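Local coordinates for protein CopN (Chlamydia pneumoniae, PDB 4NRH) that probably acts as a gatekeeper of type III secretion, working with a bound chaperone to direct the secretion of translocator proteins, at residues L280-S283 with A284-Q288; Q288-G291 with A292-N296. One frame throughout, in Å; residues are numbered along the deposited sequence.

Contact 1 (280-283 with 284-288) is the lead-in and capped beginning of helix 284-301, and contact 2 (288-291 with 292-296) is the continuation of that helix, the two centres lying about 11 Å apart. Gln288 belongs to both, and its side-chain amide is hydrogen-bonded to Asp41 and Val39 of the Chaperone SycD chain. In contact 1, Phe281 packs on helix 226-237 and on Tyr49 of the chaperone chain; in contact 2, Leu290 and Ile294 pack on CopN helices and Ala292 on Ile44 of the chaperone chain. Both sit toward one end of the elongated chain, with centres about 26 Å and 33 Å from the chain centre.

Contact 1: residues L280-S283 with A284-Q288; sequences LFSS and ADKRQ
The backbone runs from an extended Phe281 through Ser282 and Ser283 into the first turn of helix 284-301, bringing the CA atoms of Phe281 and Arg287 to 6.3 Å. Ser283 is the N-cap: its OG accepts from Lys286 N at 3.2 Å with an N-H...O angle of 160°, while its carbonyl O takes a weak bond from Arg287 N. The OG reaches that amide because chi1 (84°) sets it between its own N and carbonyl carbon. Lys286 carries its aliphatic chain past the same hydroxyl, with CB 3.5 Å from Ser283 OG.

Two residues before the cap, Phe281 turns a ring face to the aliphatic part of Arg287. Arg287 CB lies 4.1 Å from the ring centroid, a CH-pi contact, and CG stands above the centre of the ring. The arginine is extended from CG to NE, which carries the guanidinium past the ring with the two planes 80° apart; NH2 is hydrogen-bonded to Leu273 O.

The ring also packs on Tyr233 and Ile237 of helix 226-237 and on Tyr49 of the Chaperone SycD chain, to which Ala284 adds backbone hydrogen bonds, so the helix start sits between helix 226-237 on the CopN side and the chaperone.

Contact 2: residues Q288-G291 with A292-N296; sequences QQLG and AMIAN
Leu290 and Ile294, one turn apart on helix 284-301, meet through Leu290 CG and Ile294 CD1 at 4.1 Å. Ile294 has CG1 anti to the carbonyl carbon and CD1 anti to CA (chi2 173°), which sends CD1 back toward the preceding turn. The isoleucine also leans over the backbone, with CG1 3.2 Å from Leu290 O, the oxygen that receives Ile294 N.

Met293 packs in the same way on the oxygen one residue earlier: its CG lies 3.2 Å from Gln289 O. Bends at chi2 and chi3 then carry SD and CE round the flank of the helix, CE ending 4.5 Å from Gln289 CG. Round the rest of the helix, Ala292 CB rests on Gln289 O and Ala295 CB on Gly291 O.

Beneath these side chains lie four consecutive main-chain hydrogen bonds, donated by Ala292, Met293, Ile294 and Ala295 to the oxygens of Gln288, Gln289, Leu290 and Gly291. The first is 3.1 Å from Ala292 N to Gln288 O, and the others are equally regular; they fix the spacing that sets Ile294 one turn after Leu290.

Further out, Leu290 packs on Ile236 and Ile237 of helix 226-237, and Ile294 on Phe269 and Phe270 of helix 259-272. Ala292 instead touches Ile44 of the Chaperone SycD chain. Leu290 and Ile294 thus form an i to i+4 ridge on a continuous alpha-helix, whose apolar side packs against helices 226-237 and 259-272 within the third helical domain of the CopN family while another side meets the chaperone.

Contact 1: residues L280-S283 with A284-Q288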
loop_
_atom_site.group_PDB
_atom_site.type_symbol
_atom_site.label_atom_id
_atom_site.label_comp_id
_atom_site.label_asym_id
_atom_site.label_seq_id
_atom_site.Cartn_x
_atom_site.Cartn_y
_atom_site.Cartn_z
ATOM N N LEU A 280 -2.179 6.809 -0.697
ATOM C CA LEU A 280 -3.427 7.507 -1.006
ATOM C C LEU A 280 -3.327 8.373 -2.259
ATOM O O LEU A 280 -4.334 8.654 -2.908
ATOM C CB LEU A 280 -3.849 8.383 0.173
ATOM C CG LEU A 280 -4.412 7.684 1.406
ATOM C CD1 LEU A 280 -4.802 8.722 2.437
ATOM C CD2 LEU A 280 -5.604 6.824 1.027
ATOM N N PHE A 281 -2.112 8.794 -2.593
ATOM C CA PHE A 281 -1.905 9.711 -3.708
ATOM C C PHE A 281 -1.247 9.009 -4.893
ATOM O O PHE A 281 -0.170 8.428 -4.765
ATOM C CB PHE A 281 -1.061 10.906 -3.257
ATOM C CG PHE A 281 -1.617 11.616 -2.050
ATOM C CD1 PHE A 281 -1.286 11.199 -0.771
ATOM C CD2 PHE A 281 -2.479 12.690 -2.198
ATOM C CE1 PHE A 281 -1.799 11.845 0.339
ATOM C CE2 PHE A 281 -2.994 13.340 -1.092
ATOM C CZ PHE A 281 -2.655 12.915 0.178
ATOM N N SER A 282 -1.908 9.069 -6.045
ATOM C CA SER A 282 -1.426 8.403 -7.250
ATOM C C SER A 282 -0.297 9.170 -7.933
ATOM O O SER A 282 0.372 8.638 -8.819
ATOM C CB SER A 282 -2.579 8.198 -8.235
ATOM O OG SER A 282 -3.216 9.430 -8.529
ATOM N N SER A 283 -0.091 10.418 -7.527
ATOM C CA SER A 283 1.014 11.210 -8.057
ATOM C C SER A 283 1.499 12.257 -7.063
ATOM O O SER A 283 0.708 12.830 -6.314
ATOM C CB SER A 283 0.601 11.887 -9.366
ATOM O OG SER A 283 -0.091 13.096 -9.116
ATOM N N ALA A 284 2.807 12.496 -7.059
ATOM C CA ALA A 284 3.409 13.516 -6.207
ATOM C C ALA A 284 2.907 14.910 -6.566
ATOM O O ALA A 284 2.771 15.774 -5.699
ATOM C CB ALA A 284 4.926 13.462 -6.306
ATOM N N ASP A 285 2.640 15.119 -7.851
ATOM C CA ASP A 285 2.188 16.413 -8.352
ATOM C C ASP A 285 0.863 16.862 -7.733
ATOM O O ASP A 285 0.723 18.016 -7.328
ATOM C CB ASP A 285 2.059 16.360 -9.877
ATOM C CG ASP A 285 1.555 17.664 -10.467
ATOM O OD1 ASP A 285 1.927 18.736 -9.946
ATOM O OD2 ASP A 285 0.795 17.615 -11.457
ATOM N N LYS A 286 -0.101 15.950 -7.656
ATOM C CA LYS A 286 -1.427 16.278 -7.138
ATOM C C LYS A 286 -1.431 16.475 -5.628
ATOM O O LYS A 286 -2.118 17.363 -5.122
ATOM C CB LYS A 286 -2.436 15.199 -7.521
ATOM C CG LYS A 286 -2.894 15.282 -8.961
ATOM C CD LYS A 286 -3.756 14.094 -9.324
ATOM C CE LYS A 286 -3.596 13.763 -10.787
ATOM N NZ LYS A 286 -4.247 12.478 -11.148
ATOM N N ARG A 287 -0.679 15.642 -4.915
ATOM C CA ARG A 287 -0.508 15.816 -3.476
ATOM C C ARG A 287 0.023 17.212 -3.177
ATOM O O ARG A 287 -0.509 17.921 -2.322
ATOM C CB ARG A 287 0.441 14.761 -2.905
ATOM C CG ARG A 287 0.845 15.032 -1.466
ATOM C CD ARG A 287 1.643 13.886 -0.872
ATOM N NE ARG A 287 1.910 14.104 0.546
ATOM C CZ ARG A 287 2.989 14.722 1.013
ATOM N NH1 ARG A 287 3.901 15.190 0.172
ATOM N NH2 ARG A 287 3.155 14.878 2.321
ATOM N N GLN A 288 1.080 17.595 -3.887
ATOM C CA GLN A 288 1.660 18.926 -3.754
ATOM C C GLN A 288 0.651 20.013 -4.120
ATOM O O GLN A 288 0.504 21.004 -3.404
ATOM C CB GLN A 288 2.906 19.053 -4.631
ATOM C CG GLN A 288 3.477 20.458 -4.697
ATOM C CD GLN A 288 4.822 20.506 -5.395
ATOM O OE1 GLN A 288 5.869 20.545 -4.750
ATOM N NE2 GLN A 288 4.799 20.500 -6.722
#

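Contact 2: residues Q288-G291 with A292-N296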
loop_
_atom_site.group_PDB
_atom_site.type_symbol
_atom_site.label_atom_id
_atom_site.label_comp_id
_atom_site.label_asym_id
_atom_site.label_seq_id
_atom_site.Cartn_x
_atom_site.Cartn_y
_atom_site.Cartn_z
ATOM N N GLN A 288 1.080 17.595 -3.887
ATOM C CA GLN A 288 1.660 18.926 -3.754
ATOM C C GLN A 288 0.651 20.013 -4.120
ATOM O O GLN A 288 0.504 21.004 -3.404
ATOM C CB GLN A 288 2.906 19.053 -4.631
ATOM C CG GLN A 288 3.477 20.458 -4.697
ATOM C CD GLN A 288 4.822 20.506 -5.395
ATOM O OE1 GLN A 288 5.869 20.545 -4.750
ATOM N NE2 GLN A 288 4.799 20.500 -6.722
ATOM N N GLN A 289 -0.044 19.816 -5.237
ATOM C CA GLN A 289 -1.042 20.776 -5.701
ATOM C C GLN A 289 -2.214 20.892 -4.732
ATOM O O GLN A 289 -2.765 21.976 -4.544
ATOM C CB GLN A 289 -1.551 20.390 -7.092
ATOM C CG GLN A 289 -2.463 21.431 -7.723
ATOM C CD GLN A 289 -2.742 21.156 -9.187
ATOM O OE1 GLN A 289 -2.563 20.036 -9.665
ATOM N NE2 GLN A 289 -3.184 22.181 -9.907
ATOM N N LEU A 290 -2.587 19.777 -4.111
ATOM C CA LEU A 290 -3.689 19.782 -3.155
ATOM C C LEU A 290 -3.303 20.559 -1.901
ATOM O O LEU A 290 -4.117 21.290 -1.339
ATOM C CB LEU A 290 -4.102 18.356 -2.788
ATOM C CG LEU A 290 -5.282 18.275 -1.821
ATOM C CD1 LEU A 290 -6.431 19.109 -2.355
ATOM C CD2 LEU A 290 -5.717 16.832 -1.605
ATOM N N GLY A 291 -2.056 20.391 -1.471
ATOM C CA GLY A 291 -1.518 21.150 -0.357
ATOM C C GLY A 291 -1.604 22.638 -0.629
ATOM O O GLY A 291 -1.995 23.418 0.241
ATOM N N ALA A 292 -1.225 23.025 -1.842
ATOM C CA ALA A 292 -1.293 24.415 -2.276
ATOM C C ALA A 292 -2.718 24.958 -2.227
ATOM O O ALA A 292 -2.952 26.068 -1.748
ATOM C CB ALA A 292 -0.728 24.553 -3.682
ATOM N N MET A 293 -3.667 24.172 -2.725
ATOM C CA MET A 293 -5.055 24.612 -2.816
ATOM C C MET A 293 -5.704 24.751 -1.441
ATOM O O MET A 293 -6.517 25.649 -1.222
ATOM C CB MET A 293 -5.867 23.647 -3.683
ATOM C CG MET A 293 -5.441 23.620 -5.144
ATOM S SD MET A 293 -5.347 25.262 -5.886
ATOM C CE MET A 293 -3.576 25.457 -6.075
ATOM N N ILE A 294 -5.348 23.862 -0.518
ATOM C CA ILE A 294 -5.828 23.964 0.855
ATOM C C ILE A 294 -5.252 25.216 1.509
ATOM O O ILE A 294 -5.957 25.944 2.209
ATOM C CB ILE A 294 -5.459 22.719 1.689
ATOM C CG1 ILE A 294 -6.174 21.482 1.143
ATOM C CG2 ILE A 294 -5.826 22.921 3.152
ATOM C CD1 ILE A 294 -5.736 20.190 1.791
ATOM N N ALA A 295 -3.967 25.459 1.269
ATOM C CA ALA A 295 -3.304 26.667 1.749
ATOM C C ALA A 295 -3.975 27.915 1.183
ATOM O O ALA A 295 -4.169 28.904 1.890
ATOM C CB ALA A 295 -1.828 26.643 1.385
ATOM N N ASN A 296 -4.324 27.859 -0.099
ATOM C CA ASN A 296 -5.015 28.962 -0.756
ATOM C C ASN A 296 -6.419 29.157 -0.195
ATOM O O ASN A 296 -6.879 30.288 -0.030
ATOM C CB ASN A 296 -5.087 28.727 -2.266
ATOM C CG ASN A 296 -3.740 28.879 -2.944
ATOM O OD1 ASN A 296 -2.726 29.123 -2.288
ATOM N ND2 ASN A 296 -3.723 28.742 -4.264
#